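PDB 2H8G: 5'-Methylthioadenosine Nucleosidase from Arabidopsis thaliana, which is a nucleosidase of the phosphorylase superfamily with a mixed alpha/beta fold, modelled here as a dimer with adenine bound. Local coordinates for residues 102-107 with 211-216; 38-43 with 63-68. One frame throughout, in Å; residues are numbered along the deposited sequence.

Contact 1: 102-107 with 211-216; sequences SIQALK and DLLKIP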
loop_
_atom_site.group_PDB
_atom_site.type_symbol
_atom_site.label_atom_id
_atom_site.label_comp_id
_atom_site.label_asym_id
_atom_site.label_seq_id
_atom_site.Cartn_x
_atom_site.Cartn_y
_atom_site.Cartn_z
ATOM N N SER A 102 12.116 6.209 2.422
ATOM C CA SER A 102 12.629 7.488 2.910
ATOM C C SER A 102 13.081 7.397 4.362
ATOM O O SER A 102 14.100 7.984 4.741
ATOM C CB SER A 102 11.557 8.573 2.772
ATOM O OG SER A 102 11.220 8.758 1.410
ATOM N N ILE A 103 12.324 6.668 5.178
ATOM C CA ILE A 103 12.676 6.512 6.585
ATOM C C ILE A 103 13.985 5.742 6.729
ATOM O O ILE A 103 14.871 6.147 7.482
ATOM C CB ILE A 103 11.580 5.757 7.365
ATOM C CG1 ILE A 103 10.339 6.642 7.501
ATOM C CG2 ILE A 103 12.100 5.350 8.750
ATOM C CD1 ILE A 103 9.152 5.943 8.135
ATOM N N GLN A 104 14.108 4.637 6.002
ATOM C CA GLN A 104 15.315 3.816 6.089
ATOM C C GLN A 104 16.565 4.481 5.522
ATOM O O GLN A 104 17.670 4.268 6.027
ATOM C CB GLN A 104 15.083 2.463 5.408
ATOM C CG GLN A 104 14.153 1.562 6.207
ATOM C CD GLN A 104 14.202 0.112 5.776
ATOM O OE1 GLN A 104 13.905 -0.790 6.566
ATOM N NE2 GLN A 104 14.567 -0.126 4.523
ATOM N N ALA A 105 16.399 5.296 4.489
ATOM C CA ALA A 105 17.541 5.964 3.879
ATOM C C ALA A 105 17.873 7.322 4.491
ATOM O O ALA A 105 19.046 7.640 4.706
ATOM C CB ALA A 105 17.310 6.121 2.387
ATOM N N LEU A 106 16.845 8.112 4.787
ATOM C CA LEU A 106 17.037 9.455 5.327
ATOM C C LEU A 106 17.003 9.590 6.851
ATOM O O LEU A 106 17.448 10.601 7.392
ATOM C CB LEU A 106 16.007 10.400 4.695
ATOM C CG LEU A 106 15.919 10.313 3.165
ATOM C CD1 LEU A 106 14.902 11.319 2.648
ATOM C CD2 LEU A 106 17.290 10.571 2.546
ATOM N N LYS A 107 16.473 8.580 7.535
ATOM C CA LYS A 107 16.394 8.574 8.995
ATOM C C LYS A 107 15.954 9.920 9.578
ATOM O O LYS A 107 16.659 10.534 10.382
ATOM C CB LYS A 107 17.752 8.164 9.571
ATOM C CG LYS A 107 18.309 6.907 8.911
ATOM C CD LYS A 107 19.675 6.530 9.449
ATOM C CE LYS A 107 20.329 5.474 8.569
ATOM N NZ LYS A 107 20.633 6.007 7.208
ATOM N N ASP A 211 4.351 4.266 11.952
ATOM C CA ASP A 211 4.190 3.533 13.204
ATOM C C ASP A 211 5.081 2.293 13.222
ATOM O O ASP A 211 5.702 1.984 14.240
ATOM C CB ASP A 211 2.727 3.133 13.409
ATOM C CG ASP A 211 2.519 2.317 14.674
ATOM O OD1 ASP A 211 2.315 1.091 14.564
ATOM O OD2 ASP A 211 2.572 2.902 15.776
ATOM N N LEU A 212 5.162 1.590 12.095
ATOM C CA LEU A 212 5.995 0.390 12.027
ATOM C C LEU A 212 7.446 0.696 12.346
ATOM O O LEU A 212 8.125 -0.091 13.008
ATOM C CB LEU A 212 5.947 -0.246 10.636
ATOM C CG LEU A 212 4.700 -0.976 10.147
ATOM C CD1 LEU A 212 5.010 -1.607 8.796
ATOM C CD2 LEU A 212 4.287 -2.048 11.148
ATOM N N LEU A 213 7.920 1.842 11.872
ATOM C CA LEU A 213 9.308 2.234 12.076
ATOM C C LEU A 213 9.501 3.241 13.202
ATOM O O LEU A 213 10.572 3.836 13.342
ATOM C CB LEU A 213 9.884 2.765 10.761
ATOM C CG LEU A 213 9.956 1.696 9.663
ATOM C CD1 LEU A 213 10.442 2.314 8.366
ATOM C CD2 LEU A 213 10.885 0.568 10.109
ATOM N N LYS A 214 8.453 3.418 14.000
ATOM C CA LYS A 214 8.468 4.315 15.151
ATOM C C LYS A 214 8.976 5.726 14.868
ATOM O O LYS A 214 9.825 6.251 15.594
ATOM C CB LYS A 214 9.292 3.685 16.278
ATOM C CG LYS A 214 8.674 2.428 16.877
ATOM C CD LYS A 214 7.364 2.746 17.585
ATOM C CE LYS A 214 6.889 1.580 18.437
ATOM N NZ LYS A 214 5.619 1.900 19.156
ATOM N N ILE A 215 8.450 6.342 13.815
ATOM C CA ILE A 215 8.834 7.704 13.458
ATOM C C ILE A 215 7.610 8.596 13.637
ATOM O O ILE A 215 6.539 8.291 13.118
ATOM C CB ILE A 215 9.286 7.804 11.981
ATOM C CG1 ILE A 215 10.437 6.831 11.715
ATOM C CG2 ILE A 215 9.719 9.236 11.662
ATOM C CD1 ILE A 215 11.660 7.072 12.576
ATOM N N PRO A 216 7.745 9.698 14.392
ATOM C CA PRO A 216 6.605 10.598 14.596
ATOM C C PRO A 216 6.099 11.131 13.261
ATOM O O PRO A 216 6.895 11.452 12.378
ATOM C CB PRO A 216 7.192 11.715 15.457
ATOM C CG PRO A 216 8.278 11.022 16.224
ATOM C CD PRO A 216 8.912 10.130 15.181
#
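L213 and I215 flank K214 in the Schellman motif that ends helix 203-212, and both meet I103 on the last turn of helix 92-106. K214 takes positive phi there, and its N bonds back to D211 O at 3.1 Å. The turn brings L213 and I215 to face the same partner. I103 does most of the touching with its methyl branch. With CG1 anti to the carbonyl carbon (chi1 -70°), CG2 is left anti to the backbone N and meets L213 CD1 at 3.5 Å, tighter than usual for two carbons. L213 CD1, also 3.9 Å from I103 CD1, lies against the side of the isoleucine, nearest CG2. I215 comes alongside I103, running the opposite way. Its CG1 is 3.7 Å from I103 CG2 and 3.9 Å from I103 CD1. The contact is wholly apolar, with no hydrogen bond across it. Q104 adds a looser touch of its CG on L213 CD1, at 4.4 Å. I111 of strand 110-119 packs against both I103 and I215. L60 of the second subunit covers L213, and L56 of that subunit meets Q104. Beyond I215 the chain enters strand 217-226, which runs parallel to strand 110-119, and P216 is already backbone-bonded to I111.

Contact 2: 38-43 with 63-68; sequences EALPLV and VLYHGV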
loop_
_atom_site.group_PDB
_atom_site.type_symbol
_atom_site.label_atom_id
_atom_site.label_comp_id
_atom_site.label_asym_id
_atom_site.label_seq_id
_atom_site.Cartn_x
_atom_site.Cartn_y
_atom_site.Cartn_z
ATOM N N GLU A 38 1.846 19.559 -5.605
ATOM C CA GLU A 38 1.656 19.932 -4.208
ATOM C C GLU A 38 3.022 20.251 -3.601
ATOM O O GLU A 38 3.131 21.061 -2.678
ATOM C CB GLU A 38 1.014 18.775 -3.418
ATOM C CG GLU A 38 -0.357 18.320 -3.914
ATOM C CD GLU A 38 -0.854 17.051 -3.213
ATOM O OE1 GLU A 38 -0.063 16.096 -3.067
ATOM O OE2 GLU A 38 -2.040 17.001 -2.821
ATOM N N ALA A 39 4.061 19.618 -4.140
ATOM C CA ALA A 39 5.420 19.797 -3.639
ATOM C C ALA A 39 6.185 20.976 -4.226
ATOM O O ALA A 39 6.924 21.654 -3.512
ATOM C CB ALA A 39 6.223 18.519 -3.852
ATOM N N LEU A 40 6.019 21.217 -5.522
ATOM C CA LEU A 40 6.733 22.311 -6.180
ATOM C C LEU A 40 6.665 23.642 -5.439
ATOM O O LEU A 40 7.689 24.294 -5.241
ATOM C CB LEU A 40 6.235 22.490 -7.619
ATOM C CG LEU A 40 6.646 21.391 -8.605
ATOM C CD1 LEU A 40 6.020 21.660 -9.966
ATOM C CD2 LEU A 40 8.167 21.335 -8.708
ATOM N N PRO A 41 5.462 24.068 -5.020
ATOM C CA PRO A 41 5.353 25.343 -4.303
ATOM C C PRO A 41 6.291 25.400 -3.099
ATOM O O PRO A 41 6.932 26.421 -2.846
ATOM C CB PRO A 41 3.884 25.381 -3.894
ATOM C CG PRO A 41 3.212 24.631 -5.006
ATOM C CD PRO A 41 4.133 23.455 -5.198
ATOM N N LEU A 42 6.368 24.294 -2.364
ATOM C CA LEU A 42 7.216 24.211 -1.181
ATOM C C LEU A 42 8.692 24.116 -1.558
ATOM O O LEU A 42 9.548 24.703 -0.898
ATOM C CB LEU A 42 6.817 22.998 -0.333
ATOM C CG LEU A 42 7.459 22.868 1.050
ATOM C CD1 LEU A 42 7.083 24.066 1.908
ATOM C CD2 LEU A 42 6.989 21.580 1.709
ATOM N N VAL A 43 8.986 23.372 -2.619
ATOM C CA VAL A 43 10.360 23.215 -3.083
ATOM C C VAL A 43 10.940 24.575 -3.468
ATOM O O VAL A 43 12.046 24.929 -3.061
ATOM C CB VAL A 43 10.433 22.276 -4.309
ATOM C CG1 VAL A 43 11.836 22.294 -4.906
ATOM C CG2 VAL A 43 10.056 20.857 -3.900
ATOM N N VAL A 63 10.901 10.985 -6.688
ATOM C CA VAL A 63 11.629 12.245 -6.739
ATOM C C VAL A 63 11.971 12.723 -5.335
ATOM O O VAL A 63 11.107 12.786 -4.459
ATOM C CB VAL A 63 10.795 13.337 -7.438
ATOM C CG1 VAL A 63 11.641 14.583 -7.645
ATOM C CG2 VAL A 63 10.258 12.821 -8.761
ATOM N N LEU A 64 13.239 13.054 -5.123
ATOM C CA LEU A 64 13.698 13.530 -3.825
ATOM C C LEU A 64 14.322 14.915 -3.940
ATOM O O LEU A 64 15.285 15.109 -4.680
ATOM C CB LEU A 64 14.723 12.555 -3.239
ATOM C CG LEU A 64 15.463 13.004 -1.974
ATOM C CD1 LEU A 64 14.466 13.283 -0.853
ATOM C CD2 LEU A 64 16.451 11.929 -1.558
ATOM N N TYR A 65 13.761 15.878 -3.217
ATOM C CA TYR A 65 14.294 17.235 -3.226
ATOM C C TYR A 65 14.958 17.447 -1.874
ATOM O O TYR A 65 14.372 17.132 -0.837
ATOM C CB TYR A 65 13.186 18.279 -3.403
ATOM C CG TYR A 65 12.323 18.107 -4.632
ATOM C CD1 TYR A 65 11.218 17.262 -4.616
ATOM C CD2 TYR A 65 12.600 18.809 -5.806
ATOM C CE1 TYR A 65 10.402 17.121 -5.734
ATOM C CE2 TYR A 65 11.791 18.674 -6.934
ATOM C CZ TYR A 65 10.693 17.828 -6.889
ATOM O OH TYR A 65 9.885 17.691 -7.994
ATOM N N HIS A 66 16.180 17.966 -1.881
ATOM C CA HIS A 66 16.887 18.202 -0.630
ATOM C C HIS A 66 17.321 19.656 -0.513
ATOM O O HIS A 66 17.472 20.359 -1.514
ATOM C CB HIS A 66 18.107 17.279 -0.520
ATOM C CG HIS A 66 19.223 17.628 -1.456
ATOM N ND1 HIS A 66 19.051 17.730 -2.820
ATOM C CD2 HIS A 66 20.531 17.887 -1.222
ATOM C CE1 HIS A 66 20.205 18.036 -3.385
ATOM N NE2 HIS A 66 21.120 18.137 -2.438
ATOM N N GLY A 67 17.507 20.102 0.723
ATOM C CA GLY A 67 17.916 21.470 0.959
ATOM C C GLY A 67 18.118 21.721 2.437
ATOM O O GLY A 67 17.900 20.832 3.263
ATOM N N VAL A 68 18.539 22.934 2.776
ATOM C CA VAL A 68 18.773 23.285 4.168
ATOM C C VAL A 68 18.151 24.629 4.516
ATOM O O VAL A 68 18.276 25.601 3.769
ATOM C CB VAL A 68 20.284 23.347 4.483
ATOM C CG1 VAL A 68 20.494 23.630 5.962
ATOM C CG2 VAL A 68 20.956 22.040 4.087
#
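L40 and V43, about one turn apart on helix 36-45, both reach Y65 of strand 63-69. Ahead of them, OE1 of E38 accepts a bond from M35 N. A39 faces the sheet but packs on V76 and C78 of strand 72-78. L40 lies at the margin of the contact, where its CD2 comes 4.1 Å from Y65 OH. Here the helix kinks: P41 has no N-H to give, and the N of L42 also lacks a bond to the turn before. P41 and L42 turn to helix 233-259, touching E249 and A252. The helix is thus held between that helix and the sheet, a layered alpha/beta packing in which strand 63-69 runs antiparallel to strand 72-78. V43 makes the main contact. Its CG2 stands over one face of the Y65 ring in a CH-pi contact, 3.7 Å from the centroid and 15° off the normal. The nearest ring atom is Y65 CG, 3.6 Å from V43 CG2. The other methyl, CG1, is anti to the backbone N (chi1 171°) and reaches Y65 CD2 at 3.7 Å. The two side chains cross at nearly a right angle. The Y65 backbone pairs with V76, and its side chain also touches E50.

The centres of contact 1 and contact 2 lie 19 Å apart, and both segments of contact 2 come earlier in the chain than those of contact 1. The segments meet through L106 and L64, whose CD1 atoms are 4.0 Å apart. L64 packs on V77, while L106 touches N75, so strand 72-78 packs against residues of both segments 102-107 and 63-68. No residue of the four segments belongs to the adenine pocket. The links to it are indirect. E38, the first residue of segment 38-43, bonds through OE2 to OG1 of the pocket residue T116. Strand 110-119 meets contact 1 at I111 and later supplies T116, C117 and G118. The strand that follows P216 supplies T224 and D225.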